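Local coordinates for protein glutathione S-transferase (Burkholderia glumae, PDB 4ISD) that probably conjugates the tripeptide glutathione to other small molecules, as a dimeric glutathione S-transferase homolog that holds glutathione in each subunit, at residues Q108-R112 and S113-P117; Y16-A19 and F20-S23; D165-I168 and A169-D172. All coordinates share one frame; numbering follows the deposited sequence.

Interaction 1: residues Q108-R112 and S113-P117; sequences QAWIR and SDFMP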
loop_
_atom_site.group_PDB
_atom_site.type_symbol
_atom_site.label_atom_id
_atom_site.label_comp_id
_atom_site.label_asym_id
_atom_site.label_seq_id
_atom_site.Cartn_x
_atom_site.Cartn_y
_atom_site.Cartn_z
ATOM N N GLN A 108 -4.757 -1.071 5.590
ATOM C CA GLN A 108 -4.864 -0.416 4.273
ATOM C C GLN A 108 -4.188 -1.195 3.143
ATOM O O GLN A 108 -4.768 -1.390 2.078
ATOM C CB GLN A 108 -4.287 1.005 4.320
ATOM C CG GLN A 108 -5.108 1.972 5.165
ATOM C CD GLN A 108 -4.996 3.394 4.673
ATOM O OE1 GLN A 108 -3.985 4.066 4.914
ATOM N NE2 GLN A 108 -6.029 3.865 3.956
ATOM N N ALA A 109 -2.959 -1.635 3.375
ATOM C CA ALA A 109 -2.204 -2.358 2.352
ATOM C C ALA A 109 -2.809 -3.730 2.100
ATOM O O ALA A 109 -2.850 -4.218 0.960
ATOM C CB ALA A 109 -0.737 -2.501 2.771
ATOM N N TRP A 110 -3.254 -4.367 3.176
ATOM C CA TRP A 110 -3.801 -5.702 3.060
ATOM C C TRP A 110 -5.026 -5.632 2.172
ATOM O O TRP A 110 -5.135 -6.366 1.183
ATOM C CB TRP A 110 -4.178 -6.256 4.427
ATOM C CG TRP A 110 -4.541 -7.708 4.388
ATOM C CD1 TRP A 110 -4.122 -8.645 3.477
ATOM C CD2 TRP A 110 -5.420 -8.389 5.289
ATOM N NE1 TRP A 110 -4.683 -9.870 3.768
ATOM C CE2 TRP A 110 -5.478 -9.736 4.878
ATOM C CE3 TRP A 110 -6.139 -7.995 6.414
ATOM C CZ2 TRP A 110 -6.245 -10.685 5.556
ATOM C CZ3 TRP A 110 -6.893 -8.935 7.078
ATOM C CH2 TRP A 110 -6.944 -10.267 6.648
ATOM N N ILE A 111 -5.931 -4.724 2.527
ATOM C CA ILE A 111 -7.160 -4.516 1.773
ATOM C C ILE A 111 -6.858 -4.299 0.293
ATOM O O ILE A 111 -7.448 -4.935 -0.581
ATOM C CB ILE A 111 -7.940 -3.325 2.347
ATOM C CG1 ILE A 111 -8.583 -3.734 3.672
ATOM C CG2 ILE A 111 -8.978 -2.834 1.355
ATOM C CD1 ILE A 111 -9.120 -2.584 4.465
ATOM N N ARG A 112 -5.890 -3.438 0.019
ATOM C CA ARG A 112 -5.575 -3.069 -1.342
ATOM C C ARG A 112 -4.818 -4.140 -2.137
ATOM O O ARG A 112 -4.665 -3.994 -3.356
ATOM C CB ARG A 112 -4.756 -1.784 -1.322
ATOM C CG ARG A 112 -5.552 -0.541 -0.977
ATOM C CD ARG A 112 -4.662 0.632 -0.618
ATOM N NE ARG A 112 -5.453 1.836 -0.399
ATOM C CZ ARG A 112 -6.227 2.051 0.669
ATOM N NH1 ARG A 112 -6.320 1.132 1.639
ATOM N NH2 ARG A 112 -6.916 3.189 0.764
ATOM N N SER A 113 -4.330 -5.199 -1.477
ATOM C CA SER A 113 -3.471 -6.177 -2.171
ATOM C C SER A 113 -3.862 -7.651 -1.989
ATOM O O SER A 113 -3.137 -8.549 -2.424
ATOM C CB SER A 113 -2.015 -6.007 -1.736
ATOM O OG SER A 113 -1.869 -6.331 -0.362
ATOM N N ASP A 114 -4.975 -7.900 -1.312
ATOM C CA ASP A 114 -5.471 -9.258 -1.147
ATOM C C ASP A 114 -6.937 -9.255 -1.556
ATOM O O ASP A 114 -7.448 -8.231 -2.029
ATOM C CB ASP A 114 -5.335 -9.694 0.314
ATOM C CG ASP A 114 -4.902 -11.144 0.461
ATOM O OD1 ASP A 114 -4.896 -11.887 -0.545
ATOM O OD2 ASP A 114 -4.569 -11.542 1.598
ATOM N N PHE A 115 -7.601 -10.395 -1.382
ATOM C CA PHE A 115 -9.058 -10.494 -1.540
ATOM C C PHE A 115 -9.506 -10.397 -2.996
ATOM O O PHE A 115 -10.676 -10.146 -3.280
ATOM C CB PHE A 115 -9.784 -9.435 -0.696
ATOM C CG PHE A 115 -9.380 -9.427 0.748
ATOM C CD1 PHE A 115 -9.673 -10.508 1.573
ATOM C CD2 PHE A 115 -8.714 -8.339 1.289
ATOM C CE1 PHE A 115 -9.310 -10.502 2.920
ATOM C CE2 PHE A 115 -8.341 -8.322 2.641
ATOM C CZ PHE A 115 -8.642 -9.405 3.455
ATOM N N MET A 116 -8.568 -10.603 -3.911
ATOM C CA MET A 116 -8.868 -10.555 -5.339
ATOM C C MET A 116 -10.018 -11.483 -5.780
ATOM O O MET A 116 -10.920 -11.037 -6.495
ATOM C CB MET A 116 -7.601 -10.783 -6.173
ATOM C CG MET A 116 -6.443 -9.881 -5.774
ATOM S SD MET A 116 -6.857 -8.126 -5.898
ATOM C CE MET A 116 -5.317 -7.361 -5.399
ATOM N N PRO A 117 -9.998 -12.769 -5.358
ATOM C CA PRO A 117 -11.112 -13.673 -5.682
ATOM C C PRO A 117 -12.528 -13.135 -5.408
ATOM O O PRO A 117 -13.478 -13.650 -5.992
ATOM C CB PRO A 117 -10.834 -14.877 -4.788
ATOM C CG PRO A 117 -9.356 -14.934 -4.727
ATOM C CD PRO A 117 -8.880 -13.506 -4.732
#
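The indole of Trp110 reaches forward from the last turn of helix 98-113 to meet Asp114 and Phe115 in the loop beyond. The polar side-chain link is NE1 of Trp110 donating to OD2 of Asp114 (2.7 Å). The carboxylate oxygen offers its anti lone pair and sits slightly out of the indole plane, by 17°. With CG of Trp110 opposite its backbone N (chi1 -171°), the ring extends far enough to make this bond.

Backbone acceptors take the next bonds. Ser113 OG gives its proton to Ala109 O one turn back (2.7 Å), approaching from above the carbonyl plane, and Ser113 N donates to Trp110 O (3.0 Å). Asp114 N adds a weak bond to that same carbonyl.

Within the helix, Gln108 O is gripped from opposite faces of its plane by Arg112 N (3.1 Å) and Arg112 NH1 (3.0 Å), the carbonyl lying at the in-plane edge of the guanidinium. Arg112 also meets Asp172 through NH1, Ser74 through NH2 and glutathione O11 through NE.

The apolar part is Phe115, whose CZ lies over one indole face, 3.4 Å from Trp110 CZ2; the two rings are inclined obliquely, and CE2 of Phe115 rests against Ile111 CA (4.1 Å).

Ser113 OG also bonds Arg60 of the second subunit and, weakly, the other bound glutathione. The chemistry implies a segment held by side chains as well as backbone: the serine turns toward the dimer interface, while the arginine, its guanidinium held at several points, presents NE to the ligand's carboxylate.

Interaction 2: residues Y16-A19 and F20-S23; sequences YVSA and FAMS. With GSH (glutathione), chain F.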
loop_
_atom_site.group_PDB
_atom_site.type_symbol
_atom_site.label_atom_id
_atom_site.label_comp_id
_atom_site.label_asym_id
_atom_site.label_seq_id
_atom_site.Cartn_x
_atom_site.Cartn_y
_atom_site.Cartn_z
ATOM N N TYR A 16 -18.512 7.140 -9.487
ATOM C CA TYR A 16 -18.426 7.250 -8.030
ATOM C C TYR A 16 -18.516 5.893 -7.332
ATOM O O TYR A 16 -18.956 5.790 -6.186
ATOM C CB TYR A 16 -19.494 8.214 -7.504
ATOM C CG TYR A 16 -19.203 9.663 -7.836
ATOM C CD1 TYR A 16 -19.455 10.171 -9.102
ATOM C CD2 TYR A 16 -18.668 10.523 -6.878
ATOM C CE1 TYR A 16 -19.191 11.494 -9.407
ATOM C CE2 TYR A 16 -18.398 11.851 -7.176
ATOM C CZ TYR A 16 -18.661 12.330 -8.440
ATOM O OH TYR A 16 -18.394 13.646 -8.745
ATOM N N VAL A 17 -18.092 4.854 -8.040
ATOM C CA VAL A 17 -18.175 3.498 -7.525
ATOM C C VAL A 17 -16.943 3.105 -6.707
ATOM O O VAL A 17 -17.085 2.553 -5.617
ATOM C CB VAL A 17 -18.442 2.479 -8.655
ATOM C CG1 VAL A 17 -18.413 1.059 -8.117
ATOM C CG2 VAL A 17 -19.786 2.772 -9.320
ATOM N N SER A 18 -15.749 3.409 -7.222
ATOM C CA SER A 18 -14.489 3.052 -6.557
ATOM C C SER A 18 -14.468 3.166 -5.021
ATOM O O SER A 18 -14.771 4.215 -4.457
ATOM C CB SER A 18 -13.329 3.867 -7.125
ATOM O OG SER A 18 -12.129 3.604 -6.407
ATOM N N ALA A 19 -14.089 2.079 -4.354
ATOM C CA ALA A 19 -13.917 2.088 -2.910
ATOM C C ALA A 19 -12.726 2.950 -2.523
ATOM O O ALA A 19 -12.599 3.390 -1.376
ATOM C CB ALA A 19 -13.699 0.689 -2.420
ATOM N N PHE A 20 -11.837 3.177 -3.481
ATOM C CA PHE A 20 -10.587 3.848 -3.189
ATOM C C PHE A 20 -10.694 5.335 -3.442
ATOM O O PHE A 20 -10.061 6.134 -2.753
ATOM C CB PHE A 20 -9.448 3.211 -3.985
ATOM C CG PHE A 20 -9.303 1.740 -3.729
ATOM C CD1 PHE A 20 -9.073 1.275 -2.434
ATOM C CD2 PHE A 20 -9.429 0.818 -4.765
ATOM C CE1 PHE A 20 -8.952 -0.088 -2.175
ATOM C CE2 PHE A 20 -9.312 -0.546 -4.525
ATOM C CZ PHE A 20 -9.067 -1.004 -3.228
ATOM N N ALA A 21 -11.504 5.696 -4.430
ATOM C CA ALA A 21 -11.838 7.085 -4.665
ATOM C C ALA A 21 -12.507 7.610 -3.401
ATOM O O ALA A 21 -12.143 8.666 -2.866
ATOM C CB ALA A 21 -12.775 7.204 -5.849
ATOM N N MET A 22 -13.470 6.839 -2.910
ATOM C CA MET A 22 -14.234 7.222 -1.734
ATOM C C MET A 22 -13.324 7.439 -0.530
ATOM O O MET A 22 -13.522 8.365 0.273
ATOM C CB MET A 22 -15.264 6.151 -1.426
ATOM C CG MET A 22 -16.056 6.412 -0.179
ATOM S SD MET A 22 -17.362 5.195 -0.019
ATOM C CE MET A 22 -17.375 5.084 1.758
ATOM N N SER A 23 -12.307 6.597 -0.426
ATOM C CA SER A 23 -11.346 6.687 0.662
ATOM C C SER A 23 -10.619 8.031 0.699
ATOM O O SER A 23 -10.485 8.640 1.765
ATOM C CB SER A 23 -10.328 5.562 0.544
ATOM O OG SER A 23 -9.501 5.548 1.693
HETATM N N1 GSH F . -4.265 0.724 -4.667
HETATM C CA1 GSH F . -4.991 1.673 -5.483
HETATM C C1 GSH F . -5.475 2.864 -4.702
HETATM O O11 GSH F . -5.727 2.791 -3.464
HETATM O O12 GSH F . -5.611 3.962 -5.308
HETATM C CB1 GSH F . -6.095 1.030 -6.282
HETATM C CG1 GSH F . -6.676 2.073 -7.250
HETATM C CD1 GSH F . -7.661 1.384 -8.215
HETATM O OE1 GSH F . -7.719 0.161 -8.262
HETATM N N2 GSH F . -8.534 2.193 -9.067
HETATM C CA2 GSH F . -9.481 1.597 -9.983
HETATM C C2 GSH F . -9.120 1.941 -11.396
HETATM O O2 GSH F . -8.616 3.013 -11.674
HETATM C CB2 GSH F . -10.866 2.118 -9.733
HETATM S SG2 GSH F . -11.949 0.740 -9.446
HETATM N N3 GSH F . -9.376 1.005 -12.465
HETATM C CA3 GSH F . -8.999 1.396 -13.808
HETATM C C3 GSH F . -7.836 0.535 -14.212
HETATM O O31 GSH F . -7.123 -0.013 -13.324
HETATM O O32 GSH F . -7.584 0.355 -15.440
#
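Ser18 tucks its hydroxyl under the first turn of helix 19-31, and this is where the contact is tight. As N-cap residue, it accepts with OG from two backbone amides at once, Ala21 N at 2.9 Å in a fairly straight bond (163°) and Phe20 N at 3.0 Å on a more bent path. Turning OG to the far side from its own backbone N (chi1 175°) brings the oxygen beneath these amides. The methylene of Ser18 meanwhile packs on the methyl of Ala21, CB to CB 3.6 Å. The next bonds of the turn are looser: Met22 N to Ser18 O and Ser23 N to Ala19 O are both weak. Ser23 directs its own hydroxyl to Asp172, and Met22 leans on Thr171 and Trp207, so the inner face of the turn is backed by helices 168-177 and 202-212.

On the partly exposed side the ring of Phe20 stands beside the glutathione. Its CD2 lies 3.7 Å from CB1 of the ligand, in an oblique approach without a stack, and Arg112 packs against the same side chain. Ser18 OG lies 3.9 Å from ligand CB2, the carbon that carries the thiol. A serine at this N-cap, after the first strand of a thioredoxin-like domain and beside the cysteinyl part of glutathione, is consistent with the glutathione site of serine-type transferases.

Interaction 3: residues D165-I168 and A169-D172; sequences DWCI and ADTD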
loop_
_atom_site.group_PDB
_atom_site.type_symbol
_atom_site.label_atom_id
_atom_site.label_comp_id
_atom_site.label_asym_id
_atom_site.label_seq_id
_atom_site.Cartn_x
_atom_site.Cartn_y
_atom_site.Cartn_z
ATOM N N ASP A 165 -10.578 5.178 18.282
ATOM C CA ASP A 165 -10.863 6.358 17.473
ATOM C C ASP A 165 -10.862 6.005 15.988
ATOM O O ASP A 165 -10.089 5.140 15.531
ATOM C CB ASP A 165 -9.854 7.475 17.751
ATOM C CG ASP A 165 -10.088 8.161 19.090
ATOM O OD1 ASP A 165 -11.249 8.196 19.565
ATOM O OD2 ASP A 165 -9.110 8.666 19.667
ATOM N N TRP A 166 -11.744 6.653 15.238
ATOM C CA TRP A 166 -11.806 6.440 13.799
ATOM C C TRP A 166 -10.463 6.751 13.145
ATOM O O TRP A 166 -9.766 7.682 13.549
ATOM C CB TRP A 166 -12.890 7.315 13.178
ATOM C CG TRP A 166 -12.926 7.248 11.681
ATOM C CD1 TRP A 166 -13.654 6.384 10.915
ATOM C CD2 TRP A 166 -12.213 8.085 10.764
ATOM N NE1 TRP A 166 -13.436 6.628 9.572
ATOM C CE2 TRP A 166 -12.554 7.666 9.460
ATOM C CE3 TRP A 166 -11.313 9.141 10.924
ATOM C CZ2 TRP A 166 -12.035 8.271 8.329
ATOM C CZ3 TRP A 166 -10.794 9.736 9.796
ATOM C CH2 TRP A 166 -11.151 9.297 8.516
ATOM N N CYS A 167 -10.093 5.945 12.155
ATOM C CA CYS A 167 -9.038 6.325 11.219
ATOM C C CYS A 167 -9.492 5.921 9.819
ATOM O O CYS A 167 -10.498 5.205 9.680
ATOM C CB CYS A 167 -7.680 5.712 11.587
ATOM S SG CYS A 167 -7.547 3.912 11.523
ATOM N N ILE A 168 -8.775 6.386 8.794
ATOM C CA ILE A 168 -9.156 6.109 7.409
ATOM C C ILE A 168 -9.192 4.607 7.110
ATOM O O ILE A 168 -9.908 4.175 6.206
ATOM C CB ILE A 168 -8.243 6.841 6.369
ATOM C CG1 ILE A 168 -8.892 6.802 4.987
ATOM C CG2 ILE A 168 -6.830 6.249 6.328
ATOM C CD1 ILE A 168 -10.276 7.406 4.973
ATOM N N ALA A 169 -8.443 3.816 7.880
ATOM C CA ALA A 169 -8.436 2.358 7.718
ATOM C C ALA A 169 -9.813 1.761 7.911
ATOM O O ALA A 169 -10.132 0.761 7.268
ATOM C CB ALA A 169 -7.466 1.709 8.675
ATOM N N ASP A 170 -10.614 2.379 8.795
ATOM C CA ASP A 170 -11.973 1.916 9.117
ATOM C C ASP A 170 -12.945 2.063 7.954
ATOM O O ASP A 170 -13.753 1.168 7.706
ATOM C CB ASP A 170 -12.546 2.634 10.340
ATOM C CG ASP A 170 -11.787 2.319 11.611
ATOM O OD1 ASP A 170 -11.795 1.129 12.005
ATOM O OD2 ASP A 170 -11.192 3.256 12.216
ATOM N N THR A 171 -12.881 3.195 7.253
ATOM C CA THR A 171 -13.677 3.368 6.037
ATOM C C THR A 171 -13.310 2.271 5.044
ATOM O O THR A 171 -14.183 1.634 4.448
ATOM C CB THR A 171 -13.392 4.708 5.347
ATOM O OG1 THR A 171 -13.432 5.764 6.311
ATOM C CG2 THR A 171 -14.421 4.976 4.259
ATOM N N ASP A 172 -12.006 2.057 4.879
ATOM C CA ASP A 172 -11.505 1.072 3.934
ATOM C C ASP A 172 -11.981 -0.317 4.299
ATOM O O ASP A 172 -12.416 -1.083 3.431
ATOM C CB ASP A 172 -9.979 1.102 3.909
ATOM C CG ASP A 172 -9.443 2.304 3.181
ATOM O OD1 ASP A 172 -10.260 2.992 2.510
ATOM O OD2 ASP A 172 -8.216 2.547 3.273
HETATM O O HOH W 1 -9.842 2.635 14.194
#
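Asp165 enters the contact through its backbone: a water donates to its carbonyl O (2.9 Å) and also to Asp170 OD2, tying the loop to the first turn of helix 168-177. Next, Trp166 has CG opposite its backbone N (chi1 174°), which lays the indole alongside that turn. Thr171 OG1 stands at its edge, in the ring plane, and receives a weak bond from NE1 (3.4 Å), while CD1 lies 4.0 Å from Asp170 CB.

The backbone N of Cys167 donates in a nearly straight bond (167°) to OD2 of Asp170 (2.9 Å), which uses the anti lone pair. This is the aspartate half of the capping box (Ser/Thr-x-x-Asp) that related transferases have at this helix. The other half differs: Asp170 N meets the carbonyl O of Cys167 (3.0 Å), and the sulfur, not its acceptor, turns to the Ala169 methyl, SG to CB 3.6 Å. OD1 of Asp170 is held by Tyr194 and by Val162 N, so both carboxylate oxygens are occupied in this buried place.

Ile168 carries the chain into the helix, its O accepting from Asp172 N (3.3 Å) and its CD1 reaching Thr171 OG1 (3.8 Å). Asp172 extends its carboxylate to Gln108. Around the junction, Ile168 and Trp166 face helix 19-31, Cys167 and Ala169 lie against Ala104 of helix 98-113, and Trp166 and Asp170 touch Gln198 of helix 189-199.

Overall arrangement
Along the chain the order is interaction 2, interaction 1, interaction 3, with centres 14 to 16 Å apart. Interaction 2 opens the first helix of the thioredoxin-like N-terminal domain; interactions 1 and 3 belong to the helical C-terminal domain, one closing helix 98-113 and the other opening helix 168-177. The three converge on Asp172, whose carboxylate reaches both 16-23 and 108-112, so one buried acid joins the two domains. Residues 16-23 and 108-112 also touch directly, through Phe20 and Arg112, and both line the glutathione pocket. Both halves of interaction 1 also meet the second subunit, so the bound tripeptide lies where domain and dimer interfaces meet.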